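Long-range contact in acyl-coenzyme A oxidase 3 (Yarrowia lipolytica, PDB 5YS9), which oxidises acyl-CoA substrates of various chain lengths to trans-2-enoyl-CoA with FAD and molecular oxygen, producing hydrogen peroxide in peroxisomal beta-oxidation: residues L510-R524 with S593-F606. Residues are numbered along the deposited sequence; the frame is centred on the assembly and turned at random.
Sequences LIEAWEKVANGAIQR and SIEEDSGLFLREGF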
ATOM      1  N   LEU A 510     -18.246  24.832   8.249  1.00 47.24           N
ATOM      2  CA  LEU A 510     -17.644  23.600   7.763  1.00 43.79           C
ATOM      3  C   LEU A 510     -18.282  22.365   8.451  1.00 41.25           C
ATOM      4  O   LEU A 510     -18.514  21.337   7.798  1.00 34.79           O
ATOM      5  CB  LEU A 510     -16.126  23.631   7.973  1.00 44.23           C
ATOM      6  CG  LEU A 510     -15.285  24.808   7.437  1.00 45.57           C
ATOM      7  CD1 LEU A 510     -13.836  24.625   7.864  1.00 47.10           C
ATOM      8  CD2 LEU A 510     -15.388  24.969   5.928  1.00 45.33           C
ATOM      9  N   ILE A 511     -18.619  22.468   9.742  1.00 38.25           N
ATOM     10  CA  ILE A 511     -19.386  21.374  10.372  1.00 40.23           C
ATOM     11  C   ILE A 511     -20.754  21.163   9.682  1.00 41.08           C
ATOM     12  O   ILE A 511     -21.133  20.030   9.312  1.00 34.47           O
ATOM     13  CB  ILE A 511     -19.536  21.583  11.875  1.00 39.26           C
ATOM     14  CG1 ILE A 511     -18.181  21.298  12.560  1.00 38.97           C
ATOM     15  CG2 ILE A 511     -20.616  20.659  12.451  1.00 39.40           C
ATOM     16  CD1 ILE A 511     -18.074  21.778  13.995  1.00 37.44           C
ATOM     17  N   GLU A 512     -21.455  22.268   9.467  1.00 42.43           N
ATOM     18  CA  GLU A 512     -22.774  22.219   8.864  1.00 47.43           C
ATOM     19  C   GLU A 512     -22.679  21.595   7.464  1.00 42.61           C
ATOM     20  O   GLU A 512     -23.514  20.782   7.069  1.00 38.79           O
ATOM     21  CB  GLU A 512     -23.386  23.621   8.824  1.00 50.89           C
ATOM     22  CG  GLU A 512     -24.876  23.666   8.510  1.00 56.51           C
ATOM     23  CD  GLU A 512     -25.280  25.022   7.963  1.00 58.72           C
ATOM     24  OE1 GLU A 512     -25.491  25.176   6.746  1.00 63.49           O
ATOM     25  OE2 GLU A 512     -25.336  25.972   8.751  1.00 58.09           O
ATOM     26  N   ALA A 513     -21.631  21.954   6.745  1.00 42.40           N
ATOM     27  CA  ALA A 513     -21.434  21.441   5.396  1.00 46.29           C
ATOM     28  C   ALA A 513     -21.223  19.898   5.344  1.00 42.94           C
ATOM     29  O   ALA A 513     -21.682  19.256   4.420  1.00 38.14           O
ATOM     30  CB  ALA A 513     -20.271  22.175   4.734  1.00 47.24           C
ATOM     31  N   TRP A 514     -20.535  19.331   6.342  1.00 39.59           N
ATOM     32  CA  TRP A 514     -20.415  17.859   6.480  1.00 38.34           C
ATOM     33  C   TRP A 514     -21.719  17.191   6.952  1.00 37.89           C
ATOM     34  O   TRP A 514     -22.018  16.039   6.565  1.00 35.38           O
ATOM     35  CB  TRP A 514     -19.210  17.464   7.379  1.00 37.67           C
ATOM     36  CG  TRP A 514     -17.970  17.554   6.610  1.00 38.99           C
ATOM     37  CD1 TRP A 514     -17.020  18.532   6.681  1.00 38.92           C
ATOM     38  CD2 TRP A 514     -17.574  16.675   5.550  1.00 38.66           C
ATOM     39  NE1 TRP A 514     -16.045  18.304   5.723  1.00 39.63           N
ATOM     40  CE2 TRP A 514     -16.360  17.174   5.020  1.00 37.29           C
ATOM     41  CE3 TRP A 514     -18.136  15.511   4.986  1.00 38.04           C
ATOM     42  CZ2 TRP A 514     -15.677  16.536   3.965  1.00 37.63           C
ATOM     43  CZ3 TRP A 514     -17.456  14.866   3.956  1.00 35.74           C
ATOM     44  CH2 TRP A 514     -16.239  15.394   3.440  1.00 36.55           C
ATOM     45  N   GLU A 515     -22.479  17.896   7.792  1.00 35.43           N
ATOM     46  CA  GLU A 515     -23.824  17.451   8.162  1.00 36.60           C
ATOM     47  C   GLU A 515     -24.731  17.451   6.949  1.00 36.63           C
ATOM     48  O   GLU A 515     -25.511  16.497   6.758  1.00 39.17           O
ATOM     49  CB  GLU A 515     -24.404  18.281   9.329  1.00 37.06           C
ATOM     50  CG  GLU A 515     -23.643  18.093  10.647  1.00 36.46           C
ATOM     51  CD  GLU A 515     -24.248  18.859  11.827  1.00 42.39           C
ATOM     52  OE1 GLU A 515     -25.146  19.716  11.627  1.00 49.69           O
ATOM     53  OE2 GLU A 515     -23.841  18.602  12.984  1.00 42.60           O
ATOM     54  N   LYS A 516     -24.603  18.460   6.084  1.00 37.65           N
ATOM     55  CA  LYS A 516     -25.442  18.468   4.917  1.00 41.35           C
ATOM     56  C   LYS A 516     -25.207  17.262   4.006  1.00 39.24           C
ATOM     57  O   LYS A 516     -26.128  16.590   3.624  1.00 38.40           O
ATOM     58  CB  LYS A 516     -25.292  19.742   4.075  1.00 47.10           C
ATOM     59  CG  LYS A 516     -26.565  19.960   3.243  1.00 46.99           C
ATOM     60  CD  LYS A 516     -26.367  20.723   1.964  1.00 46.97           C
ATOM     61  CE  LYS A 516     -27.636  20.747   1.120  1.00 47.81           C
ATOM     62  NZ  LYS A 516     -28.615  21.785   1.533  1.00 46.43           N
ATOM     63  N   VAL A 517     -23.971  17.038   3.608  1.00 40.88           N
ATOM     64  CA  VAL A 517     -23.687  15.999   2.625  1.00 40.14           C
ATOM     65  C   VAL A 517     -23.937  14.573   3.199  1.00 39.72           C
ATOM     66  O   VAL A 517     -24.383  13.711   2.467  1.00 39.64           O
ATOM     67  CB  VAL A 517     -22.270  16.166   1.989  1.00 41.33           C
ATOM     68  CG1 VAL A 517     -22.169  17.532   1.302  1.00 40.89           C
ATOM     69  CG2 VAL A 517     -21.150  15.992   3.018  1.00 40.38           C
ATOM     70  N   ALA A 518     -23.683  14.359   4.496  1.00 35.05           N
ATOM     71  CA  ALA A 518     -24.015  13.099   5.171  1.00 37.71           C
ATOM     72  C   ALA A 518     -25.501  12.859   5.166  1.00 37.70           C
ATOM     73  O   ALA A 518     -25.969  11.818   4.702  1.00 39.22           O
ATOM     74  CB  ALA A 518     -23.518  13.106   6.613  1.00 40.86           C
ATOM     75  N   ASN A 519     -26.244  13.850   5.652  1.00 38.46           N
ATOM     76  CA  ASN A 519     -27.701  13.771   5.653  1.00 35.52           C
ATOM     77  C   ASN A 519     -28.277  13.580   4.246  1.00 34.19           C
ATOM     78  O   ASN A 519     -29.135  12.720   4.016  1.00 33.26           O
ATOM     79  CB  ASN A 519     -28.287  14.992   6.336  1.00 37.99           C
ATOM     80  CG  ASN A 519     -29.793  14.993   6.285  1.00 42.06           C
ATOM     81  OD1 ASN A 519     -30.343  15.721   5.479  1.00 45.59           O
ATOM     82  ND2 ASN A 519     -30.462  14.116   7.061  1.00 36.18           N
ATOM     83  N   GLY A 520     -27.754  14.326   3.287  1.00 36.01           N
ATOM     84  CA  GLY A 520     -28.197  14.226   1.908  1.00 37.25           C
ATOM     85  C   GLY A 520     -28.103  12.825   1.411  1.00 37.14           C
ATOM     86  O   GLY A 520     -29.077  12.252   0.978  1.00 46.80           O
ATOM     87  N   ALA A 521     -26.927  12.250   1.532  1.00 37.95           N
ATOM     88  CA  ALA A 521     -26.684  10.937   0.998  1.00 39.52           C
ATOM     89  C   ALA A 521     -27.574   9.894   1.683  1.00 39.05           C
ATOM     90  O   ALA A 521     -28.156   9.041   1.013  1.00 38.08           O
ATOM     91  CB  ALA A 521     -25.214  10.591   1.168  1.00 41.60           C
ATOM     92  N   ILE A 522     -27.700   9.988   3.003  1.00 38.81           N
ATOM     93  CA  ILE A 522     -28.514   9.030   3.775  1.00 41.59           C
ATOM     94  C   ILE A 522     -30.032   9.156   3.526  1.00 42.95           C
ATOM     95  O   ILE A 522     -30.727   8.140   3.372  1.00 39.17           O
ATOM     96  CB  ILE A 522     -28.241   9.167   5.291  1.00 43.43           C
ATOM     97  CG1 ILE A 522     -26.810   8.746   5.580  1.00 41.14           C
ATOM     98  CG2 ILE A 522     -29.242   8.337   6.130  1.00 43.26           C
ATOM     99  CD1 ILE A 522     -26.292   9.169   6.933  1.00 42.97           C
ATOM    100  N   GLN A 523     -30.554  10.382   3.515  1.00 43.53           N
ATOM    101  CA  GLN A 523     -31.987  10.568   3.193  1.00 43.50           C
ATOM    102  C   GLN A 523     -32.322  10.045   1.780  1.00 45.12           C
ATOM    103  O   GLN A 523     -33.357   9.376   1.605  1.00 50.21           O
ATOM    104  CB  GLN A 523     -32.437  12.026   3.335  1.00 41.62           C
ATOM    105  CG  GLN A 523     -32.247  12.681   4.720  1.00 42.03           C
ATOM    106  CD  GLN A 523     -33.136  12.150   5.822  1.00 37.98           C
ATOM    107  OE1 GLN A 523     -34.076  11.420   5.562  1.00 40.72           O
ATOM    108  NE2 GLN A 523     -32.835  12.521   7.067  1.00 36.39           N
ATOM    109  N   ARG A 524     -31.463  10.305   0.790  1.00 43.84           N
ATOM    110  CA  ARG A 524     -31.770   9.867  -0.600  1.00 49.39           C
ATOM    111  C   ARG A 524     -31.696   8.343  -0.703  1.00 46.06           C
ATOM    112  O   ARG A 524     -32.578   7.700  -1.291  1.00 45.61           O
ATOM    113  CB  ARG A 524     -30.884  10.561  -1.654  1.00 50.19           C
ATOM    114  CG  ARG A 524     -31.472  11.913  -2.108  1.00 57.10           C
ATOM    115  CD  ARG A 524     -30.510  12.822  -2.884  1.00 63.01           C
ATOM    116  NE  ARG A 524     -29.254  12.128  -3.188  1.00 66.02           N
ATOM    117  CZ  ARG A 524     -28.054  12.383  -2.652  1.00 62.74           C
ATOM    118  NH1 ARG A 524     -27.846  13.386  -1.807  1.00 62.11           N
ATOM    119  NH2 ARG A 524     -27.029  11.617  -3.000  1.00 62.58           N
ATOM    120  N   SER A 593     -10.480  17.788   3.234  1.00 35.48           N
ATOM    121  CA  SER A 593     -11.499  16.755   3.068  1.00 34.93           C
ATOM    122  C   SER A 593     -12.619  17.169   2.132  1.00 37.25           C
ATOM    123  O   SER A 593     -13.132  16.335   1.385  1.00 41.89           O
ATOM    124  CB  SER A 593     -12.121  16.402   4.408  1.00 35.13           C
ATOM    125  OG  SER A 593     -11.165  15.913   5.303  1.00 35.92           O
ATOM    126  N   ILE A 594     -13.022  18.427   2.216  1.00 38.85           N
ATOM    127  CA  ILE A 594     -13.991  19.011   1.313  1.00 39.73           C
ATOM    128  C   ILE A 594     -13.448  19.048  -0.102  1.00 40.52           C
ATOM    129  O   ILE A 594     -14.138  18.736  -1.043  1.00 40.42           O
ATOM    130  CB  ILE A 594     -14.372  20.429   1.781  1.00 40.14           C
ATOM    131  CG1 ILE A 594     -15.192  20.354   3.064  1.00 37.78           C
ATOM    132  CG2 ILE A 594     -15.146  21.187   0.716  1.00 42.93           C
ATOM    133  CD1 ILE A 594     -15.358  21.664   3.787  1.00 36.97           C
ATOM    134  N   GLU A 595     -12.193  19.430  -0.232  1.00 43.48           N
ATOM    135  CA  GLU A 595     -11.538  19.502  -1.519  1.00 42.91           C
ATOM    136  C   GLU A 595     -11.386  18.150  -2.202  1.00 43.67           C
ATOM    137  O   GLU A 595     -11.517  18.044  -3.405  1.00 42.86           O
ATOM    138  CB  GLU A 595     -10.194  20.186  -1.370  1.00 45.23           C
ATOM    139  CG  GLU A 595      -9.471  20.399  -2.672  1.00 47.96           C
ATOM    140  CD  GLU A 595      -8.099  20.952  -2.457  1.00 51.95           C
ATOM    141  OE1 GLU A 595      -7.349  20.360  -1.676  1.00 55.99           O
ATOM    142  OE2 GLU A 595      -7.777  21.978  -3.055  1.00 54.05           O
ATOM    143  N   GLU A 596     -11.076  17.128  -1.425  1.00 44.30           N
ATOM    144  CA  GLU A 596     -10.965  15.776  -1.938  1.00 49.07           C
ATOM    145  C   GLU A 596     -12.295  15.238  -2.429  1.00 49.14           C
ATOM    146  O   GLU A 596     -12.336  14.398  -3.304  1.00 51.89           O
ATOM    147  CB  GLU A 596     -10.310  14.833  -0.934  1.00 51.07           C
ATOM    148  CG  GLU A 596      -8.869  15.185  -0.596  1.00 58.24           C
ATOM    149  CD  GLU A 596      -7.891  14.916  -1.727  1.00 62.03           C
ATOM    150  OE1 GLU A 596      -7.627  15.830  -2.524  1.00 67.90           O
ATOM    151  OE2 GLU A 596      -7.365  13.799  -1.813  1.00 58.61           O
ATOM    152  N   ASP A 597     -13.384  15.709  -1.846  1.00 52.74           N
ATOM    153  CA  ASP A 597     -14.685  15.230  -2.255  1.00 53.76           C
ATOM    154  C   ASP A 597     -15.588  16.395  -2.605  1.00 51.32           C
ATOM    155  O   ASP A 597     -16.678  16.537  -2.081  1.00 45.03           O
ATOM    156  CB  ASP A 597     -15.308  14.409  -1.132  1.00 58.47           C
ATOM    157  CG  ASP A 597     -15.653  13.001  -1.561  1.00 61.84           C
ATOM    158  OD1 ASP A 597     -16.115  12.814  -2.694  1.00 63.58           O
ATOM    159  OD2 ASP A 597     -15.469  12.079  -0.755  1.00 68.52           O
ATOM    160  N   SER A 598     -15.145  17.169  -3.582  1.00 48.71           N
ATOM    161  CA  SER A 598     -15.813  18.385  -4.003  1.00 48.57           C
ATOM    162  C   SER A 598     -17.198  18.093  -4.528  1.00 48.74           C
ATOM    163  O   SER A 598     -18.115  18.867  -4.335  1.00 56.32           O
ATOM    164  CB  SER A 598     -14.990  19.112  -5.051  1.00 43.86           C
ATOM    165  OG  SER A 598     -14.910  18.363  -6.237  1.00 47.24           O
ATOM    166  N   GLY A 599     -17.334  16.964  -5.199  1.00 46.59           N
ATOM    167  CA  GLY A 599     -18.561  16.583  -5.857  1.00 47.79           C
ATOM    168  C   GLY A 599     -19.732  16.459  -4.915  1.00 49.41           C
ATOM    169  O   GLY A 599     -20.846  16.774  -5.272  1.00 49.98           O
ATOM    170  N   LEU A 600     -19.483  15.981  -3.712  1.00 47.98           N
ATOM    171  CA  LEU A 600     -20.538  15.814  -2.750  1.00 45.71           C
ATOM    172  C   LEU A 600     -21.171  17.152  -2.465  1.00 45.79           C
ATOM    173  O   LEU A 600     -22.377  17.274  -2.409  1.00 46.00           O
ATOM    174  CB  LEU A 600     -19.922  15.319  -1.453  1.00 48.34           C
ATOM    175  CG  LEU A 600     -19.999  13.860  -1.033  1.00 49.43           C
ATOM    176  CD1 LEU A 600     -20.008  12.909  -2.205  1.00 44.38           C
ATOM    177  CD2 LEU A 600     -18.868  13.541  -0.080  1.00 50.85           C
ATOM    178  N   PHE A 601     -20.332  18.152  -2.270  1.00 47.06           N
ATOM    179  CA  PHE A 601     -20.754  19.520  -1.999  1.00 49.28           C
ATOM    180  C   PHE A 601     -21.446  20.248  -3.141  1.00 49.87           C
ATOM    181  O   PHE A 601     -22.356  21.020  -2.922  1.00 47.06           O
ATOM    182  CB  PHE A 601     -19.610  20.302  -1.385  1.00 49.35           C
ATOM    183  CG  PHE A 601     -19.032  19.629  -0.188  1.00 45.92           C
ATOM    184  CD1 PHE A 601     -18.077  18.651  -0.328  1.00 46.44           C
ATOM    185  CD2 PHE A 601     -19.488  19.931   1.065  1.00 42.31           C
ATOM    186  CE1 PHE A 601     -17.558  18.012   0.769  1.00 46.40           C
ATOM    187  CE2 PHE A 601     -18.976  19.295   2.169  1.00 46.58           C
ATOM    188  CZ  PHE A 601     -18.013  18.335   2.020  1.00 46.42           C
ATOM    189  N   LEU A 602     -20.979  20.006  -4.355  1.00 52.56           N
ATOM    190  CA  LEU A 602     -21.639  20.507  -5.558  1.00 54.30           C
ATOM    191  C   LEU A 602     -23.039  19.895  -5.736  1.00 54.69           C
ATOM    192  O   LEU A 602     -24.025  20.589  -5.926  1.00 55.48           O
ATOM    193  CB  LEU A 602     -20.776  20.241  -6.804  1.00 57.22           C
ATOM    194  CG  LEU A 602     -20.007  21.432  -7.441  1.00 63.10           C
ATOM    195  CD1 LEU A 602     -19.688  22.576  -6.481  1.00 57.59           C
ATOM    196  CD2 LEU A 602     -18.741  20.955  -8.180  1.00 59.75           C
ATOM    197  N   ARG A 603     -23.110  18.586  -5.654  1.00 56.96           N
ATOM    198  CA  ARG A 603     -24.344  17.876  -5.879  1.00 57.63           C
ATOM    199  C   ARG A 603     -25.465  18.234  -4.890  1.00 58.07           C
ATOM    200  O   ARG A 603     -26.616  18.283  -5.298  1.00 55.77           O
ATOM    201  CB  ARG A 603     -24.048  16.386  -5.845  1.00 61.18           C
ATOM    202  CG  ARG A 603     -25.191  15.493  -6.242  1.00 66.11           C
ATOM    203  CD  ARG A 603     -25.916  14.909  -5.041  1.00 67.65           C
ATOM    204  NE  ARG A 603     -26.334  13.549  -5.362  1.00 64.77           N
ATOM    205  CZ  ARG A 603     -27.465  13.207  -5.972  1.00 62.18           C
ATOM    206  NH1 ARG A 603     -27.707  11.920  -6.185  1.00 73.18           N
ATOM    207  NH2 ARG A 603     -28.366  14.111  -6.340  1.00 61.30           N
ATOM    208  N   GLU A 604     -25.142  18.469  -3.612  1.00 55.67           N
ATOM    209  CA  GLU A 604     -26.153  18.894  -2.634  1.00 57.39           C
ATOM    210  C   GLU A 604     -26.459  20.374  -2.724  1.00 54.81           C
ATOM    211  O   GLU A 604     -27.416  20.828  -2.132  1.00 60.06           O
ATOM    212  CB  GLU A 604     -25.736  18.571  -1.190  1.00 58.24           C
ATOM    213  CG  GLU A 604     -25.530  17.102  -0.898  1.00 57.76           C
ATOM    214  CD  GLU A 604     -26.793  16.279  -1.023  1.00 58.06           C
ATOM    215  OE1 GLU A 604     -27.750  16.492  -0.255  1.00 60.91           O
ATOM    216  OE2 GLU A 604     -26.825  15.404  -1.896  1.00 62.79           O
ATOM    217  N   GLY A 605     -25.616  21.136  -3.399  1.00 54.90           N
ATOM    218  CA  GLY A 605     -25.886  22.546  -3.643  1.00 51.81           C
ATOM    219  C   GLY A 605     -25.456  23.449  -2.511  1.00 51.92           C
ATOM    220  O   GLY A 605     -25.827  24.610  -2.496  1.00 51.92           O
ATOM    221  N   PHE A 606     -24.644  22.937  -1.585  1.00 50.23           N
ATOM    222  CA  PHE A 606     -24.056  23.762  -0.537  1.00 46.13           C
ATOM    223  C   PHE A 606     -23.006  24.758  -1.075  1.00 44.20           C
ATOM    224  O   PHE A 606     -22.891  25.883  -0.584  1.00 38.15           O
ATOM    225  CB  PHE A 606     -23.404  22.887   0.517  1.00 47.67           C
ATOM    226  CG  PHE A 606     -23.100  23.608   1.809  1.00 50.51           C
ATOM    227  CD1 PHE A 606     -24.085  23.794   2.766  1.00 47.81           C
ATOM    228  CD2 PHE A 606     -21.832  24.114   2.061  1.00 47.90           C
ATOM    229  CE1 PHE A 606     -23.803  24.440   3.950  1.00 46.82           C
ATOM    230  CE2 PHE A 606     -21.550  24.773   3.244  1.00 45.06           C
ATOM    231  CZ  PHE A 606     -22.528  24.939   4.190  1.00 45.33           C
TER
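V517 and L600 mark the closest approach of the two backbones, their CA atoms 6.2 Å apart, where helix segment 510-524 crosses helix 598-604 at 76° with the axes 9.6 Å apart at closest approach; W514 meets the last turn of helix 579-596. This steep crossing lies in the helical C-terminal domain of the acyl-CoA oxidase fold and shows how side-chain packing can hold two helices, 826 Å² being buried without a hydrogen bond between the segments. The central element is a T-shaped pair: F601 presents its CZ edge to a face of the W514 indole, with the planes at 88° and CZ 3.5 Å from W514 CZ2. V517 CG1 lies over one face of the F601 ring in a CH-pi contact, while I594 CG2, of the same segment as F601, sits toward the rim over the opposite face. I594 also brings CG1 to within 3.5 Å of W514 NE1, and S593 CB lies 3.6 Å from W514 CZ2. Replacing W514 by an alanine removes the whole indole, which would probably leave a gap among F601, I594 and S593 and the F601 edge without its aromatic partner. Beyond the crossing, G605 ends the short helix in a Schellman motif. A chi1 of -164°, CG trans to the backbone N, brings one face of the F606 ring over A513 CB, while E512 OE1 meets the ring edge in plane; E512 OE2 forms a salt bridge with R502. E604 fits as a knob among K516, V517, G520 and R524; its carboxylate forms a salt bridge with R524, modelled too tightly for its spacing to be trusted, and a long ion pair with R603. Beside it the R524 and R603 guanidinium groups lie face over face, and R603 also pairs with D613 of the second subunit. K516 sends NZ to the carbonyl oxygens of A497 and L494, and its CE rests 3.7 Å from E604 CB.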